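Restriction endonuclease EcoP15I, modification subunit (Escherichia coli, PDB 4ZCF) methylates the N6 of an adenine in the DNA site 5'-CAGCAG-3' as a homodimer using S-adenosyl methionine, and joins the Res subunit for restriction. Local coordinates at residues F133-D138 with W174-Y179; N261-K266 with K382-K387; Y579-N584 with V609-N614. All blocks are in the same frame, centred on the assembly; numbering follows the deposited sequence.

Contact 1 (F133-D138 with W174-Y179)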
loop_
_atom_site.group_PDB
_atom_site.type_symbol
_atom_site.label_atom_id
_atom_site.label_comp_id
_atom_site.label_asym_id
_atom_site.label_seq_id
_atom_site.Cartn_x
_atom_site.Cartn_y
_atom_site.Cartn_z
ATOM N N PHE A 133 4.177 -8.123 -25.981
ATOM C CA PHE A 133 3.787 -8.813 -24.753
ATOM C C PHE A 133 2.797 -9.915 -25.111
ATOM O O PHE A 133 1.788 -9.673 -25.780
ATOM C CB PHE A 133 3.167 -7.880 -23.673
ATOM C CG PHE A 133 2.534 -8.647 -22.519
ATOM C CD1 PHE A 133 3.319 -9.170 -21.493
ATOM C CD2 PHE A 133 1.168 -8.944 -22.520
ATOM C CE1 PHE A 133 2.743 -9.945 -20.468
ATOM C CE2 PHE A 133 0.602 -9.730 -21.505
ATOM C CZ PHE A 133 1.397 -10.234 -20.495
ATOM N N VAL A 134 3.082 -11.105 -24.600
ATOM C CA VAL A 134 2.293 -12.322 -24.744
ATOM C C VAL A 134 2.500 -13.084 -23.448
ATOM O O VAL A 134 3.627 -13.116 -22.950
ATOM C CB VAL A 134 2.664 -13.168 -26.027
ATOM C CG1 VAL A 134 4.173 -13.382 -26.184
ATOM C CG2 VAL A 134 1.939 -14.507 -26.059
ATOM N N TYR A 135 1.430 -13.654 -22.873
ATOM C CA TYR A 135 1.612 -14.483 -21.692
ATOM C C TYR A 135 2.115 -15.862 -22.163
ATOM O O TYR A 135 1.556 -16.446 -23.110
ATOM C CB TYR A 135 0.322 -14.678 -20.871
ATOM C CG TYR A 135 0.622 -15.406 -19.580
ATOM C CD1 TYR A 135 0.692 -16.799 -19.541
ATOM C CD2 TYR A 135 0.989 -14.705 -18.436
ATOM C CE1 TYR A 135 1.115 -17.470 -18.395
ATOM C CE2 TYR A 135 1.387 -15.367 -17.278
ATOM C CZ TYR A 135 1.437 -16.746 -17.258
ATOM O OH TYR A 135 1.840 -17.366 -16.111
ATOM N N ASN A 136 3.163 -16.368 -21.480
ATOM C CA ASN A 136 3.778 -17.683 -21.684
ATOM C C ASN A 136 4.630 -18.015 -20.458
ATOM O O ASN A 136 5.305 -17.140 -19.914
ATOM C CB ASN A 136 4.642 -17.751 -22.994
ATOM C CG ASN A 136 3.890 -18.116 -24.285
ATOM O OD1 ASN A 136 2.939 -18.925 -24.313
ATOM N ND2 ASN A 136 4.324 -17.544 -25.402
ATOM N N ASP A 137 4.577 -19.269 -20.018
ATOM C CA ASP A 137 5.384 -19.756 -18.909
ATOM C C ASP A 137 5.877 -21.194 -19.185
ATOM O O ASP A 137 5.534 -21.784 -20.220
ATOM C CB ASP A 137 4.646 -19.617 -17.563
ATOM C CG ASP A 137 3.392 -20.455 -17.384
ATOM O OD1 ASP A 137 3.406 -21.643 -17.778
ATOM O OD2 ASP A 137 2.438 -19.960 -16.755
ATOM N N ASP A 138 6.687 -21.739 -18.262
ATOM C CA ASP A 138 7.264 -23.083 -18.343
ATOM C C ASP A 138 6.189 -24.182 -18.160
ATOM O O ASP A 138 5.839 -24.850 -19.138
ATOM C CB ASP A 138 8.409 -23.221 -17.322
ATOM C CG ASP A 138 7.974 -22.948 -15.887
ATOM O OD1 ASP A 138 7.656 -21.767 -15.572
ATOM O OD2 ASP A 138 7.849 -23.930 -15.107
ATOM N N TRP A 174 -2.173 -10.320 -18.731
ATOM C CA TRP A 174 -1.266 -9.358 -18.084
ATOM C C TRP A 174 -1.345 -9.418 -16.555
ATOM O O TRP A 174 -0.305 -9.459 -15.911
ATOM C CB TRP A 174 -1.487 -7.941 -18.614
ATOM C CG TRP A 174 -0.376 -6.997 -18.247
ATOM C CD1 TRP A 174 0.770 -6.765 -18.955
ATOM C CD2 TRP A 174 -0.306 -6.154 -17.075
ATOM N NE1 TRP A 174 1.541 -5.817 -18.313
ATOM C CE2 TRP A 174 0.913 -5.437 -17.146
ATOM C CE3 TRP A 174 -1.163 -5.927 -15.978
ATOM C CZ2 TRP A 174 1.296 -4.508 -16.162
ATOM C CZ3 TRP A 174 -0.776 -5.024 -14.992
ATOM C CH2 TRP A 174 0.425 -4.309 -15.098
ATOM N N LEU A 175 -2.561 -9.492 -15.976
ATOM C CA LEU A 175 -2.759 -9.597 -14.517
ATOM C C LEU A 175 -2.271 -10.936 -13.952
ATOM O O LEU A 175 -1.770 -10.981 -12.827
ATOM C CB LEU A 175 -4.218 -9.338 -14.132
ATOM C CG LEU A 175 -4.777 -7.910 -14.367
ATOM C CD1 LEU A 175 -6.290 -7.916 -14.324
ATOM C CD2 LEU A 175 -4.276 -6.912 -13.331
ATOM N N THR A 176 -2.356 -12.020 -14.760
ATOM C CA THR A 176 -1.881 -13.359 -14.391
ATOM C C THR A 176 -0.350 -13.304 -14.296
ATOM O O THR A 176 0.238 -13.953 -13.429
ATOM C CB THR A 176 -2.389 -14.427 -15.405
ATOM O OG1 THR A 176 -3.794 -14.268 -15.612
ATOM C CG2 THR A 176 -2.096 -15.867 -14.959
ATOM N N PHE A 177 0.286 -12.527 -15.187
ATOM C CA PHE A 177 1.734 -12.341 -15.218
ATOM C C PHE A 177 2.275 -11.539 -14.021
ATOM O O PHE A 177 3.169 -12.054 -13.346
ATOM C CB PHE A 177 2.202 -11.788 -16.580
ATOM C CG PHE A 177 3.648 -11.328 -16.634
ATOM C CD1 PHE A 177 4.691 -12.232 -16.468
ATOM C CD2 PHE A 177 3.962 -9.993 -16.865
ATOM C CE1 PHE A 177 6.016 -11.806 -16.501
ATOM C CE2 PHE A 177 5.282 -9.568 -16.878
ATOM C CZ PHE A 177 6.301 -10.477 -16.699
ATOM N N ILE A 178 1.742 -10.314 -13.728
ATOM C CA ILE A 178 2.269 -9.509 -12.597
ATOM C C ILE A 178 1.910 -9.952 -11.196
ATOM O O ILE A 178 2.754 -9.809 -10.318
ATOM C CB ILE A 178 2.186 -7.954 -12.740
ATOM C CG1 ILE A 178 0.790 -7.489 -13.138
ATOM C CG2 ILE A 178 3.263 -7.387 -13.690
ATOM C CD1 ILE A 178 -0.188 -7.326 -12.018
ATOM N N TYR A 179 0.639 -10.377 -10.948
ATOM C CA TYR A 179 0.167 -10.790 -9.617
ATOM C C TYR A 179 1.193 -11.564 -8.754
ATOM O O TYR A 179 1.472 -11.097 -7.634
ATOM C CB TYR A 179 -1.195 -11.537 -9.668
ATOM C CG TYR A 179 -1.733 -11.904 -8.292
ATOM C CD1 TYR A 179 -1.240 -13.005 -7.598
ATOM C CD2 TYR A 179 -2.693 -11.112 -7.660
ATOM C CE1 TYR A 179 -1.648 -13.288 -6.299
ATOM C CE2 TYR A 179 -3.132 -11.405 -6.369
ATOM C CZ TYR A 179 -2.606 -12.497 -5.693
ATOM O OH TYR A 179 -3.000 -12.811 -4.412
#

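Contact 2 (N261-K266 with K382-K387)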
loop_
_atom_site.group_PDB
_atom_site.type_symbol
_atom_site.label_atom_id
_atom_site.label_comp_id
_atom_site.label_asym_id
_atom_site.label_seq_id
_atom_site.Cartn_x
_atom_site.Cartn_y
_atom_site.Cartn_z
ATOM N N ASN A 261 17.398 17.764 1.263
ATOM C CA ASN A 261 18.038 18.920 1.898
ATOM C C ASN A 261 19.248 19.433 1.085
ATOM O O ASN A 261 19.810 20.477 1.420
ATOM C CB ASN A 261 18.397 18.659 3.371
ATOM C CG ASN A 261 18.266 19.898 4.255
ATOM O OD1 ASN A 261 18.340 21.059 3.806
ATOM N ND2 ASN A 261 18.041 19.682 5.545
ATOM N N ILE A 262 19.631 18.713 0.005
ATOM C CA ILE A 262 20.738 19.119 -0.863
ATOM C C ILE A 262 20.338 19.450 -2.318
ATOM O O ILE A 262 20.855 18.836 -3.259
ATOM C CB ILE A 262 22.043 18.276 -0.703
ATOM C CG1 ILE A 262 21.775 16.742 -0.566
ATOM C CG2 ILE A 262 22.897 18.813 0.455
ATOM C CD1 ILE A 262 21.868 15.917 -1.891
ATOM N N SER A 263 19.425 20.442 -2.493
ATOM C CA SER A 263 18.958 20.919 -3.803
ATOM C C SER A 263 20.051 21.701 -4.497
ATOM O O SER A 263 20.841 22.382 -3.837
ATOM C CB SER A 263 17.739 21.832 -3.669
ATOM O OG SER A 263 16.842 21.413 -2.656
ATOM N N ASP A 264 20.047 21.664 -5.833
ATOM C CA ASP A 264 20.993 22.379 -6.681
ATOM C C ASP A 264 20.779 23.890 -6.619
ATOM O O ASP A 264 21.762 24.613 -6.491
ATOM C CB ASP A 264 20.920 21.857 -8.122
ATOM C CG ASP A 264 21.200 20.370 -8.238
ATOM O OD1 ASP A 264 22.179 19.895 -7.604
ATOM O OD2 ASP A 264 20.439 19.674 -8.950
ATOM N N VAL A 265 19.502 24.365 -6.694
ATOM C CA VAL A 265 19.154 25.798 -6.608
ATOM C C VAL A 265 19.479 26.344 -5.218
ATOM O O VAL A 265 20.139 27.381 -5.126
ATOM C CB VAL A 265 17.705 26.150 -7.065
ATOM C CG1 VAL A 265 17.408 27.651 -6.914
ATOM C CG2 VAL A 265 17.475 25.729 -8.500
ATOM N N LYS A 266 19.035 25.639 -4.153
ATOM C CA LYS A 266 19.263 25.988 -2.751
ATOM C C LYS A 266 20.767 26.155 -2.460
ATOM O O LYS A 266 21.155 27.162 -1.846
ATOM C CB LYS A 266 18.639 24.913 -1.839
ATOM C CG LYS A 266 19.031 24.989 -0.364
ATOM C CD LYS A 266 19.499 23.646 0.100
ATOM C CE LYS A 266 20.394 23.759 1.301
ATOM N NZ LYS A 266 21.357 22.635 1.345
ATOM N N LYS A 382 18.541 28.816 2.702
ATOM C CA LYS A 382 19.322 27.701 3.243
ATOM C C LYS A 382 18.415 26.660 3.894
ATOM O O LYS A 382 18.772 25.476 3.932
ATOM C CB LYS A 382 20.382 28.203 4.248
ATOM C CG LYS A 382 19.833 28.953 5.466
ATOM C CD LYS A 382 20.960 29.363 6.384
ATOM C CE LYS A 382 20.560 30.387 7.427
ATOM N NZ LYS A 382 19.556 29.851 8.385
ATOM N N ASP A 383 17.243 27.124 4.404
ATOM C CA ASP A 383 16.207 26.339 5.065
ATOM C C ASP A 383 15.194 25.690 4.099
ATOM O O ASP A 383 14.207 25.116 4.558
ATOM C CB ASP A 383 15.524 27.167 6.171
ATOM C CG ASP A 383 16.423 27.371 7.382
ATOM O OD1 ASP A 383 16.945 26.372 7.906
ATOM O OD2 ASP A 383 16.628 28.532 7.781
ATOM N N TYR A 384 15.468 25.749 2.772
ATOM C CA TYR A 384 14.644 25.190 1.706
ATOM C C TYR A 384 14.829 23.676 1.605
ATOM O O TYR A 384 15.963 23.164 1.595
ATOM C CB TYR A 384 14.917 25.875 0.350
ATOM C CG TYR A 384 14.178 25.240 -0.810
ATOM C CD1 TYR A 384 12.793 25.350 -0.927
ATOM C CD2 TYR A 384 14.860 24.508 -1.782
ATOM C CE1 TYR A 384 12.102 24.734 -1.969
ATOM C CE2 TYR A 384 14.177 23.879 -2.826
ATOM C CZ TYR A 384 12.796 23.991 -2.909
ATOM O OH TYR A 384 12.113 23.380 -3.932
ATOM N N LYS A 385 13.692 22.972 1.540
ATOM C CA LYS A 385 13.599 21.524 1.463
ATOM C C LYS A 385 12.771 21.183 0.246
ATOM O O LYS A 385 11.679 21.709 0.105
ATOM C CB LYS A 385 12.999 20.966 2.761
ATOM C CG LYS A 385 13.892 21.230 4.000
ATOM C CD LYS A 385 14.019 20.023 4.943
ATOM C CE LYS A 385 14.856 18.870 4.415
ATOM N NZ LYS A 385 15.097 17.824 5.449
ATOM N N GLN A 386 13.331 20.400 -0.691
ATOM C CA GLN A 386 12.685 20.064 -1.961
ATOM C C GLN A 386 11.773 18.884 -1.784
ATOM O O GLN A 386 12.217 17.827 -1.333
ATOM C CB GLN A 386 13.750 19.810 -3.057
ATOM C CG GLN A 386 13.246 19.414 -4.463
ATOM C CD GLN A 386 12.527 20.504 -5.212
ATOM O OE1 GLN A 386 11.328 20.398 -5.512
ATOM N NE2 GLN A 386 13.241 21.571 -5.560
ATOM N N LYS A 387 10.493 19.075 -2.126
ATOM C CA LYS A 387 9.416 18.073 -2.084
ATOM C C LYS A 387 9.362 17.253 -3.398
ATOM O O LYS A 387 9.963 17.639 -4.422
ATOM C CB LYS A 387 8.053 18.786 -1.900
ATOM C CG LYS A 387 7.615 19.573 -3.137
ATOM C CD LYS A 387 6.356 20.357 -2.942
ATOM C CE LYS A 387 5.867 20.889 -4.259
ATOM N NZ LYS A 387 5.470 22.315 -4.178
HETATM O O HOH W 1 16.836 21.514 -0.190
#

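Contact 3 (Y579-N584 with V609-N614)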
loop_
_atom_site.group_PDB
_atom_site.type_symbol
_atom_site.label_atom_id
_atom_site.label_comp_id
_atom_site.label_asym_id
_atom_site.label_seq_id
_atom_site.Cartn_x
_atom_site.Cartn_y
_atom_site.Cartn_z
ATOM N N TYR A 579 29.170 -25.390 7.695
ATOM C CA TYR A 579 28.825 -26.386 6.679
ATOM C C TYR A 579 29.870 -27.473 6.468
ATOM O O TYR A 579 31.040 -27.184 6.220
ATOM C CB TYR A 579 28.464 -25.698 5.346
ATOM C CG TYR A 579 27.305 -24.741 5.487
ATOM C CD1 TYR A 579 27.493 -23.454 5.998
ATOM C CD2 TYR A 579 26.010 -25.134 5.168
ATOM C CE1 TYR A 579 26.420 -22.579 6.162
ATOM C CE2 TYR A 579 24.931 -24.270 5.336
ATOM C CZ TYR A 579 25.141 -22.996 5.839
ATOM O OH TYR A 579 24.083 -22.150 6.012
ATOM N N LEU A 580 29.438 -28.730 6.545
ATOM C CA LEU A 580 30.312 -29.872 6.292
ATOM C C LEU A 580 29.702 -30.666 5.146
ATOM O O LEU A 580 28.837 -31.516 5.368
ATOM C CB LEU A 580 30.565 -30.746 7.542
ATOM C CG LEU A 580 30.812 -30.076 8.882
ATOM C CD1 LEU A 580 30.809 -31.099 9.993
ATOM C CD2 LEU A 580 32.088 -29.284 8.895
ATOM N N ILE A 581 30.113 -30.327 3.909
ATOM C CA ILE A 581 29.628 -30.934 2.673
ATOM C C ILE A 581 30.512 -32.115 2.235
ATOM O O ILE A 581 29.988 -33.165 1.865
ATOM C CB ILE A 581 29.440 -29.888 1.520
ATOM C CG1 ILE A 581 28.888 -28.526 2.035
ATOM C CG2 ILE A 581 28.629 -30.478 0.346
ATOM C CD1 ILE A 581 28.223 -27.550 1.025
ATOM N N ALA A 582 31.841 -31.925 2.248
ATOM C CA ALA A 582 32.831 -32.919 1.806
ATOM C C ALA A 582 32.740 -34.278 2.549
ATOM O O ALA A 582 32.393 -34.293 3.738
ATOM C CB ALA A 582 34.233 -32.342 1.938
ATOM N N PRO A 583 33.038 -35.436 1.896
ATOM C CA PRO A 583 33.032 -36.696 2.654
ATOM C C PRO A 583 34.351 -36.841 3.417
ATOM O O PRO A 583 35.220 -35.963 3.327
ATOM C CB PRO A 583 32.855 -37.775 1.572
ATOM C CG PRO A 583 33.257 -37.123 0.280
ATOM C CD PRO A 583 33.486 -35.652 0.503
ATOM N N ASN A 584 34.507 -37.948 4.159
ATOM C CA ASN A 584 35.730 -38.263 4.897
ATOM C C ASN A 584 36.031 -37.341 6.078
ATOM O O ASN A 584 37.195 -37.046 6.336
ATOM C CB ASN A 584 36.959 -38.474 3.956
ATOM C CG ASN A 584 36.685 -39.389 2.780
ATOM O OD1 ASN A 584 36.499 -40.606 2.929
ATOM N ND2 ASN A 584 36.617 -38.818 1.584
ATOM N N VAL A 609 25.672 -27.625 10.006
ATOM C CA VAL A 609 24.910 -28.219 8.892
ATOM C C VAL A 609 25.836 -29.153 8.079
ATOM O O VAL A 609 26.879 -28.722 7.616
ATOM C CB VAL A 609 24.227 -27.143 7.985
ATOM C CG1 VAL A 609 23.188 -27.761 7.051
ATOM C CG2 VAL A 609 23.615 -26.020 8.807
ATOM N N PHE A 610 25.458 -30.417 7.917
ATOM C CA PHE A 610 26.282 -31.361 7.156
ATOM C C PHE A 610 25.483 -32.090 6.073
ATOM O O PHE A 610 24.286 -32.326 6.234
ATOM C CB PHE A 610 27.025 -32.349 8.092
ATOM C CG PHE A 610 26.124 -33.334 8.803
ATOM C CD1 PHE A 610 25.531 -33.009 10.019
ATOM C CD2 PHE A 610 25.827 -34.567 8.233
ATOM C CE1 PHE A 610 24.645 -33.892 10.641
ATOM C CE2 PHE A 610 24.956 -35.455 8.869
ATOM C CZ PHE A 610 24.370 -35.106 10.065
ATOM N N TYR A 611 26.147 -32.442 4.974
ATOM C CA TYR A 611 25.529 -33.164 3.864
ATOM C C TYR A 611 25.424 -34.687 4.167
ATOM O O TYR A 611 26.431 -35.397 4.139
ATOM C CB TYR A 611 26.331 -32.876 2.585
ATOM C CG TYR A 611 25.812 -33.511 1.322
ATOM C CD1 TYR A 611 24.449 -33.562 1.053
ATOM C CD2 TYR A 611 26.681 -33.969 0.344
ATOM C CE1 TYR A 611 23.963 -34.132 -0.124
ATOM C CE2 TYR A 611 26.209 -34.563 -0.827
ATOM C CZ TYR A 611 24.847 -34.632 -1.063
ATOM O OH TYR A 611 24.376 -35.165 -2.239
ATOM N N GLY A 612 24.196 -35.143 4.449
ATOM C CA GLY A 612 23.806 -36.517 4.768
ATOM C C GLY A 612 24.468 -37.618 3.967
ATOM O O GLY A 612 25.098 -38.502 4.555
ATOM N N SER A 613 24.370 -37.551 2.616
ATOM C CA SER A 613 24.950 -38.523 1.669
ATOM C C SER A 613 26.456 -38.793 1.864
ATOM O O SER A 613 26.916 -39.905 1.573
ATOM C CB SER A 613 24.697 -38.083 0.232
ATOM O OG SER A 613 23.566 -38.738 -0.317
ATOM N N ASN A 614 27.214 -37.777 2.335
ATOM C CA ASN A 614 28.659 -37.854 2.567
ATOM C C ASN A 614 29.030 -38.144 4.040
ATOM O O ASN A 614 30.212 -38.067 4.412
ATOM C CB ASN A 614 29.329 -36.570 2.066
ATOM C CG ASN A 614 29.377 -36.444 0.572
ATOM O OD1 ASN A 614 29.182 -37.414 -0.176
ATOM N ND2 ASN A 614 29.689 -35.248 0.097
#

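Contact 1 (F133-D138 with W174-Y179)
Asp137 OD2 is gripped by two phenol groups: Tyr135 OH donates to it over 2.7 Å, reaching the lone pair that faces away from the other carboxylate oxygen, and Tyr65 OH of helix 63-71 binds the same oxygen. With its phenol end held this way, the Tyr135 ring meets Phe177 edge-on, CD2 lying 3.7 Å from CB of Phe177; Thr176 CG2 is also near, 4.2 Å from CE2 of Tyr135. The rest of the contact is aromatic. Phe133 has its CG swung to the far side from the backbone nitrogen (chi1 169°), which carries the ring across to the start of the 174-179 segment. There Trp174 presents an edge to its face: the phenyl and the five-membered ring have centroids 5.0 Å apart and planes at 66°, a T-shaped pair, with Trp174 CD1 standing over the middle of the phenyl ring, 3.8 Å from CZ of Phe133. Phe177 closes the group obliquely, its CD2 3.8 Å from CE1 of Phe133. With an alanine here in place of Phe133, the Trp174 edge would probably lose the face it rests on, and a gap would be likely to open between the loop and the Phe177 ring. The indole has a second hold, because Trp174 NE1 is hydrogen-bonded to Pro125 O. Pro125 lies in the DPPY sequence, predicted to bind S-adenosyl methionine. The aromatic cluster packs the loop that follows this DPPY motif, typical of amino-methyltransferases, onto helix 171-188.

Contact 2 (N261-K266 with K382-K387)
The N-terminal end of helix 264-279 meets the loop that follows strand 376-380 close to the bound DNA, and a water joins them: Ser263 OG donates to water 1, which in turn donates to Tyr384 O, 2.6 Å from the water's oxygen. Ser263 occupies the N-cap position, yet its hydroxyl makes no capping bond and is turned to the loop instead, 3.5 Å from CB of Gln386. One turn on, Lys266 sets its CB at the edge of the Tyr384 ring, 3.8 Å from CD2. Its chain bends at chi2 (-129°) and runs past the loop, with CE 3.5 Å from Lys382 O, until NZ bonds to Asn261 O at 2.7 Å, nearly in line with the carbonyl. In the beta-subtype order the target-recognition region lies between the DPPY motif and the later S-adenosyl methionine motif, and a position there beside DNA is consistent with it; Tyr384 itself packs on a DNA phosphate. At the solvent-exposed side, the Asn261 amide and the end of Lys385 cross, ND2 lying 3.5 Å from CE of Lys385. Lys387 continues to the second subunit, forming a salt bridge with Glu240 of that chain.

Contact 3 (Y579-N584 with V609-N614)
Asn614 keeps its CG on the backbone-nitrogen side, opposite the carbonyl carbon (chi1 -72°), and this rotation aims the amide back at Ile581 of the neighbouring strand end. The result is a straight bond: Asn614 ND2 donates to Ile581 O over 2.7 Å at 176°, with the oxygen lying in the amide plane, although the donor stands somewhat out of the plane of the carbonyl. Tyr611, whose CG lies opposite its backbone nitrogen (chi1 -178°), brings its ring edge to the same oxygen, CD2 being 3.7 Å from Ile581 O, while CG2 of Ile581 packs against that CD2. Beside the amide, the Pro583 ring lies alongside Asn614, their CB atoms 3.8 Å apart. So the side chain of Asn614 carries on the pairing where the strands have ended and the chain beyond Tyr611 has curled into a 3-10 turn.

Further in, the backbones pair directly: Leu580 N binds Val609 O at 2.8 Å, and Tyr611 N binds Leu580 O at 2.9 Å. Tyr579 and Val609 lie side by side on one sheet face, the CD2 of Tyr579 3.9 Å from CB of Val609; the tyrosine's hydroxyl is bonded to Asp553. On the other face Leu580 and Phe610 touch through their CB atoms, and the Phe610 ring leads away to Phe615. Past the strand, Ser613 O accepts from Lys759 of the restriction subunit. This parallel pairing joins strands 577-580 and 607-611, the two strands of a beta-alpha-beta crossover through helix 587-598 in the C-terminal domain.

How the contacts relate
From the N terminus the three contacts follow in series, neither nested nor crossed. Contact 1 closes first, bringing the loop after strand 117-122 back against helix 171-188, across a largely helical connection. Contact 2 spans a much longer excursion, from the start of helix 264-279 to the loop after strand 376-380, still within the methylase part of the chain but on the other side of the chain's centre, about 43 Å from contact 1 between centres. Contact 3 comes last, closing a short beta-alpha-beta connection in the C-terminal domain. None touches another: contact 1 belongs to the methylase core, contact 2 lies beside the DNA and contact 3 lies about 41 Å from it at the nearest atom.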